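Local structure of abietadiene synthase, chloroplastic (3S9V) at residues Lys422-Leu432 and Phe748-Met759. The protein is a plastid enzyme of the terpene synthase family from grand fir, a largely helical protein that includes a metal-binding terpene synthase domain. Residues are numbered along the deposited sequence; the frame is centred on the assembly and turned at random.
Sequences KYPWHKSMPRL and FETARIMQLFYM
Arg-752 reaches from helix 741-757 into the turn after helix 413-422, a worked example of how one arginine can tie a connecting loop to a helix. Its NH2 gives a 2.7 Å hydrogen bond to Trp-425 O, nearly straight at 161° and close to the guanidinium plane, while NE adds a weak one to the same oxygen. Ser-428 N meets Trp-425 O from the opposite face of the carbonyl plane. At another edge of the guanidinium, NH1 forms a salt bridge of 2.7 Å to the syn lone pair of Glu-749 OE2, which should limit rotation of the group. The bend at chi3 (93°) turns the guanidinium over the six-membered ring of Trp-425, a cation-pi contact with CZ 4.4 Å from the centroid and the planes 49° apart. Phe-748 crosses the indole at about a right angle, its CZ 3.6 Å from Trp-425 NE1, which is hydrogen-bonded to Asn-731 OD1.

Farther along, Met-429 curls at chi2 and chi3, and its CE packs tightly against Ile-753 CG1 at 3.5 Å. Leu-756 forks: CD2 meets Met-429 CG and Leu-432 CD1, while CD1 touches Tyr-423 CE1 at 3.7 Å. Met-759 SD lies near the same tyrosine carbon, in an oblique Met-aromatic contact. The arginine's hydrogen bonds and the apolar contacts beside them join the link between helices 413-422 and 430-440 to a late helix of the predominantly alpha-helical terpene synthase fold.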
ATOM      1  N   LYS A 422      -8.927   1.062   9.058  1.00 25.08           N
ATOM      2  CA  LYS A 422     -10.149   0.275   9.137  1.00 27.25           C
ATOM      3  C   LYS A 422     -10.076  -0.989   8.280  1.00 27.34           C
ATOM      4  O   LYS A 422     -10.618  -2.028   8.653  1.00 27.02           O
ATOM      5  CB  LYS A 422     -11.354   1.125   8.724  1.00 32.56           C
ATOM      6  CG  LYS A 422     -12.695   0.489   9.039  1.00 35.95           C
ATOM      7  CD  LYS A 422     -13.834   1.423   8.673  1.00 42.44           C
ATOM      8  CE  LYS A 422     -15.183   0.818   9.012  1.00 45.65           C
ATOM      9  NZ  LYS A 422     -16.294   1.738   8.633  1.00 50.41           N
ATOM     10  N   TYR A 423      -9.398  -0.906   7.138  1.00 28.34           N
ATOM     11  CA  TYR A 423      -9.262  -2.057   6.247  1.00 27.35           C
ATOM     12  C   TYR A 423      -7.804  -2.460   6.013  1.00 28.01           C
ATOM     13  O   TYR A 423      -7.266  -2.288   4.908  1.00 25.86           O
ATOM     14  CB  TYR A 423      -9.940  -1.757   4.909  1.00 29.11           C
ATOM     15  CG  TYR A 423     -11.417  -1.459   5.049  1.00 27.47           C
ATOM     16  CD1 TYR A 423     -12.309  -2.446   5.467  1.00 25.58           C
ATOM     17  CD2 TYR A 423     -11.914  -0.179   4.806  1.00 25.73           C
ATOM     18  CE1 TYR A 423     -13.666  -2.167   5.647  1.00 33.51           C
ATOM     19  CE2 TYR A 423     -13.270   0.112   4.983  1.00 36.95           C
ATOM     20  CZ  TYR A 423     -14.139  -0.886   5.405  1.00 39.76           C
ATOM     21  OH  TYR A 423     -15.474  -0.598   5.592  1.00 45.89           O
ATOM     22  N   PRO A 424      -7.143  -2.998   7.058  1.00 26.33           N
ATOM     23  CA  PRO A 424      -5.746  -3.438   6.990  1.00 28.14           C
ATOM     24  C   PRO A 424      -5.587  -4.586   6.002  1.00 28.51           C
ATOM     25  O   PRO A 424      -6.564  -5.085   5.449  1.00 26.87           O
ATOM     26  CB  PRO A 424      -5.448  -3.911   8.416  1.00 27.91           C
ATOM     27  CG  PRO A 424      -6.421  -3.175   9.249  1.00 29.99           C
ATOM     28  CD  PRO A 424      -7.672  -3.186   8.419  1.00 23.59           C
ATOM     29  N   TRP A 425      -4.339  -4.996   5.815  1.00 29.01           N
ATOM     30  CA  TRP A 425      -3.945  -6.088   4.933  1.00 26.05           C
ATOM     31  C   TRP A 425      -4.958  -7.246   4.841  1.00 25.42           C
ATOM     32  O   TRP A 425      -5.537  -7.513   3.786  1.00 25.42           O
ATOM     33  CB  TRP A 425      -2.588  -6.607   5.426  1.00 25.38           C
ATOM     34  CG  TRP A 425      -2.031  -7.811   4.726  1.00 18.90           C
ATOM     35  CD1 TRP A 425      -1.662  -8.985   5.304  1.00 18.20           C
ATOM     36  CD2 TRP A 425      -1.707  -7.928   3.337  1.00 16.59           C
ATOM     37  NE1 TRP A 425      -1.121  -9.831   4.365  1.00 22.35           N
ATOM     38  CE2 TRP A 425      -1.138  -9.208   3.147  1.00 17.16           C
ATOM     39  CE3 TRP A 425      -1.839  -7.074   2.232  1.00 17.92           C
ATOM     40  CZ2 TRP A 425      -0.701  -9.658   1.902  1.00 11.78           C
ATOM     41  CZ3 TRP A 425      -1.401  -7.522   0.990  1.00 23.29           C
ATOM     42  CH2 TRP A 425      -0.839  -8.805   0.837  1.00 19.59           C
ATOM     43  N   HIS A 426      -5.181  -7.923   5.954  1.00 22.04           N
ATOM     44  CA  HIS A 426      -6.083  -9.065   5.973  1.00 25.65           C
ATOM     45  C   HIS A 426      -7.563  -8.787   5.743  1.00 26.66           C
ATOM     46  O   HIS A 426      -8.360  -9.719   5.744  1.00 27.84           O
ATOM     47  CB  HIS A 426      -5.901  -9.827   7.287  1.00 23.07           C
ATOM     48  CG  HIS A 426      -4.539 -10.429   7.443  1.00 27.98           C
ATOM     49  ND1 HIS A 426      -3.857 -10.434   8.640  1.00 28.15           N
ATOM     50  CD2 HIS A 426      -3.732 -11.045   6.549  1.00 29.85           C
ATOM     51  CE1 HIS A 426      -2.687 -11.024   8.477  1.00 28.87           C
ATOM     52  NE2 HIS A 426      -2.586 -11.405   7.217  1.00 32.37           N
ATOM     53  N   LYS A 427      -7.928  -7.524   5.539  1.00 28.36           N
ATOM     54  CA  LYS A 427      -9.323  -7.151   5.322  1.00 30.66           C
ATOM     55  C   LYS A 427      -9.484  -6.294   4.080  1.00 28.36           C
ATOM     56  O   LYS A 427     -10.584  -5.834   3.778  1.00 29.12           O
ATOM     57  CB  LYS A 427      -9.870  -6.353   6.509  1.00 31.30           C
ATOM     58  CG  LYS A 427      -9.836  -7.055   7.840  1.00 41.39           C
ATOM     59  CD  LYS A 427     -10.462  -6.167   8.896  1.00 40.60           C
ATOM     60  CE  LYS A 427     -10.317  -6.757  10.279  1.00 51.63           C
ATOM     61  NZ  LYS A 427     -10.956  -5.882  11.301  1.00 60.86           N
ATOM     62  N   SER A 428      -8.390  -6.075   3.366  1.00 27.84           N
ATOM     63  CA  SER A 428      -8.425  -5.246   2.177  1.00 24.75           C
ATOM     64  C   SER A 428      -8.487  -6.046   0.871  1.00 27.13           C
ATOM     65  O   SER A 428      -7.515  -6.697   0.483  1.00 29.02           O
ATOM     66  CB  SER A 428      -7.203  -4.327   2.171  1.00 19.00           C
ATOM     67  OG  SER A 428      -7.221  -3.471   1.040  1.00 28.40           O
ATOM     68  N   MET A 429      -9.635  -5.992   0.198  1.00 24.19           N
ATOM     69  CA  MET A 429      -9.813  -6.693  -1.072  1.00 26.06           C
ATOM     70  C   MET A 429      -9.359  -5.742  -2.183  1.00 25.55           C
ATOM     71  O   MET A 429      -9.645  -4.547  -2.141  1.00 28.51           O
ATOM     72  CB  MET A 429     -11.285  -7.078  -1.276  1.00 27.96           C
ATOM     73  CG  MET A 429     -11.976  -7.672  -0.037  1.00 23.56           C
ATOM     74  SD  MET A 429     -11.107  -9.072   0.714  1.00 15.69           S
ATOM     75  CE  MET A 429     -10.940 -10.135  -0.726  1.00 15.22           C
ATOM     76  N   PRO A 430      -8.648  -6.264  -3.193  1.00 23.95           N
ATOM     77  CA  PRO A 430      -8.132  -5.485  -4.326  1.00 24.55           C
ATOM     78  C   PRO A 430      -9.042  -4.407  -4.927  1.00 27.86           C
ATOM     79  O   PRO A 430      -8.618  -3.255  -5.081  1.00 30.93           O
ATOM     80  CB  PRO A 430      -7.764  -6.565  -5.343  1.00 22.64           C
ATOM     81  CG  PRO A 430      -7.313  -7.689  -4.471  1.00 23.76           C
ATOM     82  CD  PRO A 430      -8.371  -7.701  -3.379  1.00 20.58           C
ATOM     83  N   ARG A 431     -10.277  -4.758  -5.276  1.00 23.89           N
ATOM     84  CA  ARG A 431     -11.174  -3.765  -5.866  1.00 25.99           C
ATOM     85  C   ARG A 431     -11.522  -2.646  -4.888  1.00 26.99           C
ATOM     86  O   ARG A 431     -11.549  -1.472  -5.261  1.00 27.84           O
ATOM     87  CB  ARG A 431     -12.460  -4.421  -6.377  1.00 21.32           C
ATOM     88  CG  ARG A 431     -12.272  -5.334  -7.585  1.00 25.70           C
ATOM     89  CD  ARG A 431     -11.964  -4.553  -8.866  1.00 26.77           C
ATOM     90  NE  ARG A 431     -10.545  -4.238  -8.994  1.00 28.11           N
ATOM     91  CZ  ARG A 431     -10.023  -3.527  -9.988  1.00 23.12           C
ATOM     92  NH1 ARG A 431     -10.801  -3.041 -10.953  1.00 22.14           N
ATOM     93  NH2 ARG A 431      -8.716  -3.323 -10.032  1.00 21.22           N
ATOM     94  N   LEU A 432     -11.783  -3.002  -3.634  1.00 25.14           N
ATOM     95  CA  LEU A 432     -12.127  -1.993  -2.637  1.00 24.78           C
ATOM     96  C   LEU A 432     -10.953  -1.048  -2.358  1.00 25.82           C
ATOM     97  O   LEU A 432     -11.151   0.165  -2.205  1.00 26.40           O
ATOM     98  CB  LEU A 432     -12.598  -2.671  -1.348  1.00 22.56           C
ATOM     99  CG  LEU A 432     -13.874  -3.498  -1.544  1.00 26.12           C
ATOM    100  CD1 LEU A 432     -14.285  -4.172  -0.239  1.00 23.23           C
ATOM    101  CD2 LEU A 432     -14.985  -2.578  -2.043  1.00 23.02           C
ATOM    102  N   PHE A 748      -5.725 -17.332  -0.459  1.00 21.09           N
ATOM    103  CA  PHE A 748      -5.531 -16.188   0.433  1.00 20.63           C
ATOM    104  C   PHE A 748      -6.661 -15.152   0.421  1.00 18.30           C
ATOM    105  O   PHE A 748      -7.028 -14.604   1.458  1.00 16.78           O
ATOM    106  CB  PHE A 748      -4.199 -15.509   0.091  1.00 20.38           C
ATOM    107  CG  PHE A 748      -3.741 -14.521   1.122  1.00 18.17           C
ATOM    108  CD1 PHE A 748      -3.277 -14.949   2.355  1.00 23.65           C
ATOM    109  CD2 PHE A 748      -3.786 -13.157   0.863  1.00 25.84           C
ATOM    110  CE1 PHE A 748      -2.865 -14.035   3.315  1.00 18.12           C
ATOM    111  CE2 PHE A 748      -3.378 -12.237   1.822  1.00 13.55           C
ATOM    112  CZ  PHE A 748      -2.918 -12.678   3.043  1.00 12.29           C
ATOM    113  N   GLU A 749      -7.203 -14.871  -0.757  1.00 22.58           N
ATOM    114  CA  GLU A 749      -8.284 -13.899  -0.878  1.00 21.88           C
ATOM    115  C   GLU A 749      -9.576 -14.425  -0.273  1.00 20.98           C
ATOM    116  O   GLU A 749     -10.380 -13.657   0.259  1.00 20.29           O
ATOM    117  CB  GLU A 749      -8.522 -13.544  -2.343  1.00 27.28           C
ATOM    118  CG  GLU A 749      -7.345 -12.857  -3.024  1.00 36.62           C
ATOM    119  CD  GLU A 749      -6.925 -11.580  -2.322  1.00 38.29           C
ATOM    120  OE1 GLU A 749      -7.811 -10.821  -1.883  1.00 42.61           O
ATOM    121  OE2 GLU A 749      -5.707 -11.331  -2.220  1.00 54.36           O
ATOM    122  N   THR A 750      -9.789 -15.733  -0.366  1.00 18.89           N
ATOM    123  CA  THR A 750     -10.989 -16.315   0.204  1.00 19.43           C
ATOM    124  C   THR A 750     -10.936 -16.108   1.724  1.00 22.89           C
ATOM    125  O   THR A 750     -11.949 -15.785   2.335  1.00 24.55           O
ATOM    126  CB  THR A 750     -11.125 -17.818  -0.163  1.00 15.43           C
ATOM    127  OG1 THR A 750     -11.422 -17.945  -1.563  1.00 15.99           O
ATOM    128  CG2 THR A 750     -12.241 -18.462   0.625  1.00 11.83           C
ATOM    129  N   ALA A 751      -9.759 -16.262   2.333  1.00 19.97           N
ATOM    130  CA  ALA A 751      -9.633 -16.039   3.779  1.00 19.44           C
ATOM    131  C   ALA A 751      -9.915 -14.559   4.087  1.00 20.26           C
ATOM    132  O   ALA A 751     -10.602 -14.237   5.054  1.00 21.52           O
ATOM    133  CB  ALA A 751      -8.220 -16.425   4.276  1.00  8.89           C
ATOM    134  N   ARG A 752      -9.397 -13.665   3.249  1.00 20.09           N
ATOM    135  CA  ARG A 752      -9.601 -12.232   3.447  1.00 22.45           C
ATOM    136  C   ARG A 752     -11.070 -11.843   3.392  1.00 23.95           C
ATOM    137  O   ARG A 752     -11.541 -11.063   4.218  1.00 24.51           O
ATOM    138  CB  ARG A 752      -8.835 -11.434   2.397  1.00 21.88           C
ATOM    139  CG  ARG A 752      -7.346 -11.699   2.402  1.00 33.45           C
ATOM    140  CD  ARG A 752      -6.664 -11.009   1.238  1.00 34.80           C
ATOM    141  NE  ARG A 752      -6.165  -9.694   1.598  1.00 28.77           N
ATOM    142  CZ  ARG A 752      -5.477  -8.915   0.772  1.00 32.69           C
ATOM    143  NH1 ARG A 752      -5.222  -9.321  -0.463  1.00 26.05           N
ATOM    144  NH2 ARG A 752      -5.016  -7.746   1.194  1.00 35.62           N
ATOM    145  N   ILE A 753     -11.787 -12.379   2.411  1.00 22.44           N
ATOM    146  CA  ILE A 753     -13.203 -12.084   2.273  1.00 22.92           C
ATOM    147  C   ILE A 753     -13.915 -12.352   3.596  1.00 22.81           C
ATOM    148  O   ILE A 753     -14.792 -11.591   3.987  1.00 21.78           O
ATOM    149  CB  ILE A 753     -13.847 -12.922   1.134  1.00 23.23           C
ATOM    150  CG1 ILE A 753     -13.647 -12.209  -0.199  1.00 33.80           C
ATOM    151  CG2 ILE A 753     -15.337 -13.109   1.374  1.00 29.79           C
ATOM    152  CD1 ILE A 753     -14.306 -10.829  -0.253  1.00 37.79           C
ATOM    153  N   MET A 754     -13.528 -13.422   4.289  1.00 21.78           N
ATOM    154  CA  MET A 754     -14.146 -13.748   5.572  1.00 24.08           C
ATOM    155  C   MET A 754     -13.733 -12.742   6.653  1.00 20.36           C
ATOM    156  O   MET A 754     -14.541 -12.344   7.490  1.00 21.14           O
ATOM    157  CB  MET A 754     -13.773 -15.171   5.996  1.00 24.33           C
ATOM    158  CG  MET A 754     -14.386 -16.274   5.126  1.00 29.78           C
ATOM    159  SD  MET A 754     -16.198 -16.387   5.214  1.00 21.58           S
ATOM    160  CE  MET A 754     -16.396 -17.166   6.827  1.00 25.09           C
ATOM    161  N   GLN A 755     -12.471 -12.336   6.640  1.00 19.79           N
ATOM    162  CA  GLN A 755     -12.007 -11.361   7.607  1.00 21.47           C
ATOM    163  C   GLN A 755     -12.819 -10.071   7.422  1.00 25.91           C
ATOM    164  O   GLN A 755     -13.124  -9.380   8.388  1.00 25.79           O
ATOM    165  CB  GLN A 755     -10.520 -11.073   7.401  1.00 23.87           C
ATOM    166  CG  GLN A 755      -9.591 -12.192   7.839  1.00 21.13           C
ATOM    167  CD  GLN A 755      -9.788 -12.556   9.290  1.00 17.35           C
ATOM    168  OE1 GLN A 755      -9.899 -11.684  10.142  1.00 31.58           O
ATOM    169  NE2 GLN A 755      -9.823 -13.848   9.580  1.00 16.70           N
ATOM    170  N   LEU A 756     -13.178  -9.759   6.177  1.00 25.74           N
ATOM    171  CA  LEU A 756     -13.950  -8.553   5.886  1.00 26.60           C
ATOM    172  C   LEU A 756     -15.427  -8.683   6.281  1.00 29.28           C
ATOM    173  O   LEU A 756     -15.978  -7.808   6.950  1.00 30.25           O
ATOM    174  CB  LEU A 756     -13.850  -8.197   4.398  1.00 23.75           C
ATOM    175  CG  LEU A 756     -14.636  -6.948   3.964  1.00 31.55           C
ATOM    176  CD1 LEU A 756     -14.061  -5.705   4.636  1.00 22.77           C
ATOM    177  CD2 LEU A 756     -14.574  -6.798   2.456  1.00 25.82           C
ATOM    178  N   PHE A 757     -16.067  -9.774   5.883  1.00 25.37           N
ATOM    179  CA  PHE A 757     -17.472  -9.946   6.209  1.00 30.38           C
ATOM    180  C   PHE A 757     -17.736 -10.067   7.698  1.00 30.33           C
ATOM    181  O   PHE A 757     -18.769  -9.617   8.175  1.00 33.38           O
ATOM    182  CB  PHE A 757     -18.054 -11.175   5.499  1.00 35.87           C
ATOM    183  CG  PHE A 757     -18.352 -10.959   4.042  1.00 47.40           C
ATOM    184  CD1 PHE A 757     -18.966 -11.958   3.295  1.00 57.48           C
ATOM    185  CD2 PHE A 757     -18.026  -9.762   3.414  1.00 53.51           C
ATOM    186  CE1 PHE A 757     -19.253 -11.770   1.944  1.00 57.18           C
ATOM    187  CE2 PHE A 757     -18.308  -9.564   2.070  1.00 55.64           C
ATOM    188  CZ  PHE A 757     -18.924 -10.572   1.334  1.00 58.80           C
ATOM    189  N   TYR A 758     -16.810 -10.673   8.431  1.00 30.20           N
ATOM    190  CA  TYR A 758     -16.991 -10.868   9.865  1.00 30.82           C
ATOM    191  C   TYR A 758     -16.013 -10.069  10.709  1.00 31.27           C
ATOM    192  O   TYR A 758     -15.683 -10.463  11.825  1.00 28.87           O
ATOM    193  CB  TYR A 758     -16.861 -12.358  10.199  1.00 25.43           C
ATOM    194  CG  TYR A 758     -17.870 -13.224   9.485  1.00 27.76           C
ATOM    195  CD1 TYR A 758     -19.189 -13.323   9.938  1.00 32.74           C
ATOM    196  CD2 TYR A 758     -17.520 -13.915   8.327  1.00 26.61           C
ATOM    197  CE1 TYR A 758     -20.137 -14.095   9.246  1.00 30.62           C
ATOM    198  CE2 TYR A 758     -18.449 -14.679   7.633  1.00 34.62           C
ATOM    199  CZ  TYR A 758     -19.753 -14.768   8.092  1.00 37.69           C
ATOM    200  OH  TYR A 758     -20.658 -15.527   7.384  1.00 47.11           O
ATOM    201  N   MET A 759     -15.560  -8.941  10.179  1.00 37.67           N
ATOM    202  CA  MET A 759     -14.611  -8.105  10.900  1.00 45.52           C
ATOM    203  C   MET A 759     -15.188  -7.513  12.182  1.00 52.49           C
ATOM    204  O   MET A 759     -16.404  -7.367  12.333  1.00 51.88           O
ATOM    205  CB  MET A 759     -14.097  -6.975   9.994  1.00 41.44           C
ATOM    206  CG  MET A 759     -15.138  -5.954   9.564  1.00 39.46           C
ATOM    207  SD  MET A 759     -14.429  -4.725   8.434  1.00 33.13           S
ATOM    208  CE  MET A 759     -13.425  -3.764   9.576  1.00 29.57           C
TER